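Local coordinates for putative polyketide synthase (Brevibacillus brevis, PDB 5HU7), which probably catalyses the dehydration of beta-hydroxyacyl intermediates, as the dehydratase domain of a trans-AT polyketide synthase, at residues A147-S152 with V256-I261; V189-S194 with L217-Y222. All coordinates share one frame; numbering follows the deposited sequence.

Contact 1. Residues A147-S152 with V256-I261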
loop_
_atom_site.group_PDB
_atom_site.type_symbol
_atom_site.label_atom_id
_atom_site.label_comp_id
_atom_site.label_asym_id
_atom_site.label_seq_id
_atom_site.Cartn_x
_atom_site.Cartn_y
_atom_site.Cartn_z
ATOM N N ALA A 147 1.554 -40.943 -22.300
ATOM C CA ALA A 147 2.844 -41.628 -22.415
ATOM C C ALA A 147 3.488 -41.836 -21.038
ATOM O O ALA A 147 3.981 -42.928 -20.767
ATOM C CB ALA A 147 3.787 -40.834 -23.299
ATOM N N LEU A 148 3.466 -40.812 -20.161
ATOM C CA LEU A 148 4.056 -40.913 -18.809
ATOM C C LEU A 148 3.345 -41.957 -17.992
ATOM O O LEU A 148 3.985 -42.736 -17.290
ATOM C CB LEU A 148 4.044 -39.553 -18.079
ATOM C CG LEU A 148 5.021 -38.511 -18.638
ATOM C CD1 LEU A 148 4.666 -37.104 -18.136
ATOM C CD2 LEU A 148 6.472 -38.825 -18.247
ATOM N N GLN A 149 2.023 -42.001 -18.122
ATOM C CA GLN A 149 1.178 -42.960 -17.429
ATOM C C GLN A 149 1.400 -44.400 -17.919
ATOM O O GLN A 149 1.411 -45.314 -17.105
ATOM C CB GLN A 149 -0.292 -42.584 -17.605
ATOM C CG GLN A 149 -0.670 -41.280 -16.910
ATOM C CD GLN A 149 -2.059 -40.826 -17.284
ATOM O OE1 GLN A 149 -2.781 -41.474 -18.047
ATOM N NE2 GLN A 149 -2.468 -39.703 -16.748
ATOM N N ALA A 150 1.580 -44.610 -19.238
ATOM C CA ALA A 150 1.794 -45.958 -19.809
ATOM C C ALA A 150 3.147 -46.561 -19.434
ATOM O O ALA A 150 3.304 -47.772 -19.430
ATOM C CB ALA A 150 1.666 -45.909 -21.324
ATOM N N GLU A 151 4.113 -45.710 -19.140
ATOM C CA GLU A 151 5.474 -46.065 -18.748
ATOM C C GLU A 151 5.588 -46.608 -17.284
ATOM O O GLU A 151 6.602 -47.217 -16.950
ATOM C CB GLU A 151 6.340 -44.769 -18.895
ATOM C CG GLU A 151 7.845 -44.923 -18.773
ATOM C CD GLU A 151 8.571 -43.601 -18.624
ATOM O OE1 GLU A 151 8.111 -42.593 -19.211
ATOM O OE2 GLU A 151 9.580 -43.566 -17.881
ATOM N N SER A 152 4.574 -46.418 -16.423
ATOM C CA SER A 152 4.691 -46.739 -15.011
ATOM C C SER A 152 4.706 -48.241 -14.699
ATOM O O SER A 152 4.102 -49.067 -15.401
ATOM C CB SER A 152 3.620 -46.019 -14.188
ATOM O OG SER A 152 2.318 -46.122 -14.734
ATOM N N VAL A 256 -3.830 -26.720 -11.660
ATOM C CA VAL A 256 -2.886 -27.782 -11.347
ATOM C C VAL A 256 -3.610 -29.103 -11.064
ATOM O O VAL A 256 -4.176 -29.284 -9.999
ATOM C CB VAL A 256 -1.982 -27.342 -10.185
ATOM C CG1 VAL A 256 -1.014 -28.461 -9.779
ATOM C CG2 VAL A 256 -1.233 -26.058 -10.556
ATOM N N LYS A 257 -3.606 -30.008 -12.037
ATOM C CA LYS A 257 -4.223 -31.320 -11.901
ATOM C C LYS A 257 -3.192 -32.422 -11.693
ATOM O O LYS A 257 -3.536 -33.450 -11.132
ATOM C CB LYS A 257 -5.094 -31.598 -13.121
ATOM C CG LYS A 257 -6.154 -30.524 -13.377
ATOM C CD LYS A 257 -6.988 -30.147 -12.137
ATOM C CE LYS A 257 -8.391 -29.677 -12.470
ATOM N NZ LYS A 257 -8.401 -28.444 -13.303
ATOM N N TYR A 258 -1.922 -32.185 -12.061
ATOM C CA TYR A 258 -0.849 -33.159 -11.907
ATOM C C TYR A 258 0.431 -32.506 -11.528
ATOM O O TYR A 258 0.707 -31.382 -11.957
ATOM C CB TYR A 258 -0.546 -33.878 -13.239
ATOM C CG TYR A 258 -1.650 -34.782 -13.743
ATOM C CD1 TYR A 258 -2.690 -34.281 -14.512
ATOM C CD2 TYR A 258 -1.626 -36.144 -13.490
ATOM C CE1 TYR A 258 -3.710 -35.099 -14.965
ATOM C CE2 TYR A 258 -2.644 -36.975 -13.938
ATOM C CZ TYR A 258 -3.678 -36.452 -14.692
ATOM O OH TYR A 258 -4.704 -37.248 -15.146
ATOM N N ALA A 259 1.283 -33.284 -10.853
ATOM C CA ALA A 259 2.645 -32.894 -10.521
ATOM C C ALA A 259 3.566 -34.030 -10.953
ATOM O O ALA A 259 3.353 -35.167 -10.559
ATOM C CB ALA A 259 2.781 -32.649 -9.020
ATOM N N LEU A 260 4.521 -33.744 -11.825
ATOM C CA LEU A 260 5.530 -34.707 -12.248
ATOM C C LEU A 260 6.758 -34.389 -11.417
ATOM O O LEU A 260 7.198 -33.257 -11.445
ATOM C CB LEU A 260 5.849 -34.570 -13.730
ATOM C CG LEU A 260 6.940 -35.515 -14.279
ATOM C CD1 LEU A 260 6.509 -36.944 -14.225
ATOM C CD2 LEU A 260 7.283 -35.160 -15.677
ATOM N N ILE A 261 7.262 -35.348 -10.631
ATOM C CA ILE A 261 8.401 -35.121 -9.754
ATOM C C ILE A 261 9.510 -36.055 -10.190
ATOM O O ILE A 261 9.275 -37.244 -10.394
ATOM C CB ILE A 261 8.040 -35.364 -8.258
ATOM C CG1 ILE A 261 6.841 -34.500 -7.791
ATOM C CG2 ILE A 261 9.250 -35.100 -7.359
ATOM C CD1 ILE A 261 6.039 -35.152 -6.703
#

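Contact 2. Residues V189-S194 with L217-Y222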
loop_
_atom_site.group_PDB
_atom_site.type_symbol
_atom_site.label_atom_id
_atom_site.label_comp_id
_atom_site.label_asym_id
_atom_site.label_seq_id
_atom_site.Cartn_x
_atom_site.Cartn_y
_atom_site.Cartn_z
ATOM N N VAL A 189 7.682 -39.816 -10.412
ATOM C CA VAL A 189 6.358 -40.050 -9.877
ATOM C C VAL A 189 5.462 -39.009 -10.509
ATOM O O VAL A 189 5.863 -37.857 -10.618
ATOM C CB VAL A 189 6.253 -40.076 -8.327
ATOM C CG1 VAL A 189 7.048 -41.230 -7.762
ATOM C CG2 VAL A 189 6.711 -38.774 -7.696
ATOM N N LEU A 190 4.306 -39.433 -11.044
ATOM C CA LEU A 190 3.329 -38.514 -11.629
ATOM C C LEU A 190 2.140 -38.583 -10.697
ATOM O O LEU A 190 1.505 -39.632 -10.575
ATOM C CB LEU A 190 2.948 -38.877 -13.071
ATOM C CG LEU A 190 1.835 -38.034 -13.677
ATOM C CD1 LEU A 190 2.342 -36.641 -14.026
ATOM C CD2 LEU A 190 1.217 -38.742 -14.903
ATOM N N VAL A 191 1.884 -37.491 -9.987
ATOM C CA VAL A 191 0.825 -37.450 -9.000
ATOM C C VAL A 191 -0.400 -36.825 -9.607
ATOM O O VAL A 191 -0.312 -35.703 -10.099
ATOM C CB VAL A 191 1.268 -36.609 -7.765
ATOM C CG1 VAL A 191 0.195 -36.614 -6.692
ATOM C CG2 VAL A 191 2.575 -37.119 -7.194
ATOM N N LYS A 192 -1.539 -37.496 -9.509
ATOM C CA LYS A 192 -2.810 -36.914 -9.937
ATOM C C LYS A 192 -3.379 -36.224 -8.696
ATOM O O LYS A 192 -3.575 -36.865 -7.660
ATOM C CB LYS A 192 -3.775 -37.969 -10.454
ATOM C CG LYS A 192 -5.062 -37.362 -10.996
ATOM C CD LYS A 192 -5.846 -38.361 -11.814
ATOM C CE LYS A 192 -7.202 -37.840 -12.199
ATOM N NZ LYS A 192 -8.124 -37.731 -11.034
ATOM N N LEU A 193 -3.606 -34.926 -8.800
ATOM C CA LEU A 193 -4.050 -34.112 -7.678
ATOM C C LEU A 193 -5.522 -33.809 -7.699
ATOM O O LEU A 193 -6.100 -33.578 -8.750
ATOM C CB LEU A 193 -3.288 -32.776 -7.676
ATOM C CG LEU A 193 -1.792 -32.883 -7.504
ATOM C CD1 LEU A 193 -1.147 -31.594 -7.867
ATOM C CD2 LEU A 193 -1.417 -33.316 -6.095
ATOM N N SER A 194 -6.074 -33.627 -6.510
ATOM C CA SER A 194 -7.449 -33.190 -6.314
ATOM C C SER A 194 -7.360 -32.266 -5.122
ATOM O O SER A 194 -7.708 -32.621 -4.000
ATOM C CB SER A 194 -8.394 -34.374 -6.140
ATOM O OG SER A 194 -9.559 -34.022 -5.421
ATOM N N LEU A 217 4.843 -33.239 -0.587
ATOM C CA LEU A 217 5.772 -33.801 0.398
ATOM C C LEU A 217 5.666 -35.343 0.528
ATOM O O LEU A 217 6.664 -36.000 0.255
ATOM C CB LEU A 217 5.611 -33.086 1.752
ATOM C CG LEU A 217 6.489 -33.597 2.906
ATOM C CD1 LEU A 217 7.989 -33.667 2.498
ATOM C CD2 LEU A 217 6.306 -32.710 4.121
ATOM N N PRO A 218 4.498 -35.964 0.806
ATOM C CA PRO A 218 4.452 -37.447 0.828
ATOM C C PRO A 218 4.873 -38.092 -0.501
ATOM O O PRO A 218 5.460 -39.173 -0.516
ATOM C CB PRO A 218 2.986 -37.770 1.180
ATOM C CG PRO A 218 2.228 -36.516 1.007
ATOM C CD PRO A 218 3.194 -35.378 1.172
ATOM N N SER A 219 4.607 -37.384 -1.618
ATOM C CA SER A 219 4.961 -37.817 -2.974
ATOM C C SER A 219 6.475 -37.763 -3.212
ATOM O O SER A 219 6.994 -38.627 -3.921
ATOM C CB SER A 219 4.240 -36.960 -4.017
ATOM O OG SER A 219 2.842 -36.867 -3.779
ATOM N N THR A 220 7.172 -36.729 -2.680
ATOM C CA THR A 220 8.630 -36.639 -2.822
ATOM C C THR A 220 9.276 -37.716 -1.966
ATOM O O THR A 220 10.228 -38.365 -2.415
ATOM C CB THR A 220 9.210 -35.239 -2.526
ATOM O OG1 THR A 220 9.069 -34.884 -1.144
ATOM C CG2 THR A 220 8.641 -34.153 -3.425
ATOM N N ARG A 221 8.730 -37.946 -0.763
ATOM C CA ARG A 221 9.217 -38.999 0.137
ATOM C C ARG A 221 9.075 -40.382 -0.504
ATOM O O ARG A 221 9.942 -41.233 -0.322
ATOM C CB ARG A 221 8.470 -38.966 1.476
ATOM C CG ARG A 221 8.841 -37.778 2.324
ATOM C CD ARG A 221 7.856 -37.633 3.459
ATOM N NE ARG A 221 8.239 -36.586 4.405
ATOM C CZ ARG A 221 7.494 -36.200 5.437
ATOM N NH1 ARG A 221 6.316 -36.772 5.669
ATOM N NH2 ARG A 221 7.920 -35.237 6.247
ATOM N N TYR A 222 7.993 -40.592 -1.271
ATOM C CA TYR A 222 7.762 -41.840 -1.997
ATOM C C TYR A 222 8.820 -42.029 -3.098
ATOM O O TYR A 222 9.277 -43.148 -3.324
ATOM C CB TYR A 222 6.324 -41.892 -2.566
ATOM C CG TYR A 222 6.055 -43.106 -3.421
ATOM C CD1 TYR A 222 6.409 -44.379 -2.988
ATOM C CD2 TYR A 222 5.478 -42.982 -4.677
ATOM C CE1 TYR A 222 6.239 -45.493 -3.806
ATOM C CE2 TYR A 222 5.295 -44.091 -5.501
ATOM C CZ TYR A 222 5.656 -45.351 -5.051
ATOM O OH TYR A 222 5.475 -46.481 -5.816
#

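Contact 1. Residues A147-S152 with V256-I261
Leu-148 meets Leu-260 through a single pair of methyls, CD1 of the first lying 4.1 Å from CD2 of the second, and the two side chains cross at about a right angle. One helical residue on, the amide of Gln-149 comes to the hydroxyl side of the Tyr-258 ring. Its NE2 sits 3.7 Å from Tyr-258 OH and 3.9 Å from CE2 of the same ring, with the amide plane turned 40° from the ring plane. Gln-149 reaches Tyr-258 because its chain runs extended beyond CG (chi2 171°), which carries the amide to a tyrosine that the backbone does not approach closely. Behind the first shell, Ser-152 OG donates to the carbonyl O of Gln-149 at 2.7 Å, tilted 24° out of the carbonyl plane. On the strand side a classic beta bulge sets two residues, Lys-257 and Tyr-258, against the single Cys-281, and Leu-190 of the neighbouring strand also packs on Gln-149. Helix 145-150 thus rests on the outer face of the hotdog sheet by one methyl pair and one amide near a phenol, both at van der Waals range, which gives it no directional tie to this strand.

Contact 2. Residues V189-S194 with L217-Y222
Strand 189-193 and helix 217-222 run nearly antiparallel, their axes 155° apart in direction and 9.4 Å apart at closest approach. Val-191 and Ser-219 face each other where the backbones come nearest, CA to CA 7.3 Å. There CG2 of Val-191 presses on the serine side chain, 3.4 Å from Ser-219 OG and 3.6 Å from Ser-219 CB, while CG1 of Val-191 lies farther from OG. Ser-219 OG stands beside its own backbone N, anti to the carbonyl carbon (chi1 -51°), and from there bonds back to Ser-215 O one turn earlier, so this buried hydroxyl is satisfied within the helix even though a methyl covers it. Val-189 divides its two methyls between neighbouring parts of the helix: CG2 lies 3.8 Å from Ser-219 O, and CG1 reaches the Tyr-222 ring at 3.9 Å from CD2, with CE2 of that ring almost as near. Tyr-222 meets this methyl with its CD2-CE2 side, CG being anti to the backbone N (chi1 175°), and Val-182 of strand 179-185 touches the same side chain. Helix 212-227 thus packs on the inner face of the sheet as the central helix of a hotdog fold. Valine methyls lie against a serine whose polar need is met by its own helix, a helix carbonyl and a tyrosine ring, so strand and helix are held here without a hydrogen bond between them.

Overall arrangement
Contacts 1 and 2 share one sheet: strands 258-263 and 188-193 are antiparallel neighbours, tied by probable hydrogen bonds from Leu-193 N to Lys-257 O and from Val-191 N to Ala-259 O, and the contact centres lie about 10 Å apart. They use its two faces. In contact 2 all four touching residues are buried, strand against helix 212-227; in contact 1 the short helix 145-150 lies over part of the other face, and its touching residues Leu-148 and Gln-149 stay partly exposed. Ile-261 reaches Ser-219, so the strand of contact 1 also joins the packing around contact 2. The chemistry follows the place: methyls on a helix in the interior, a mixed leucine and amide contact nearer the surface.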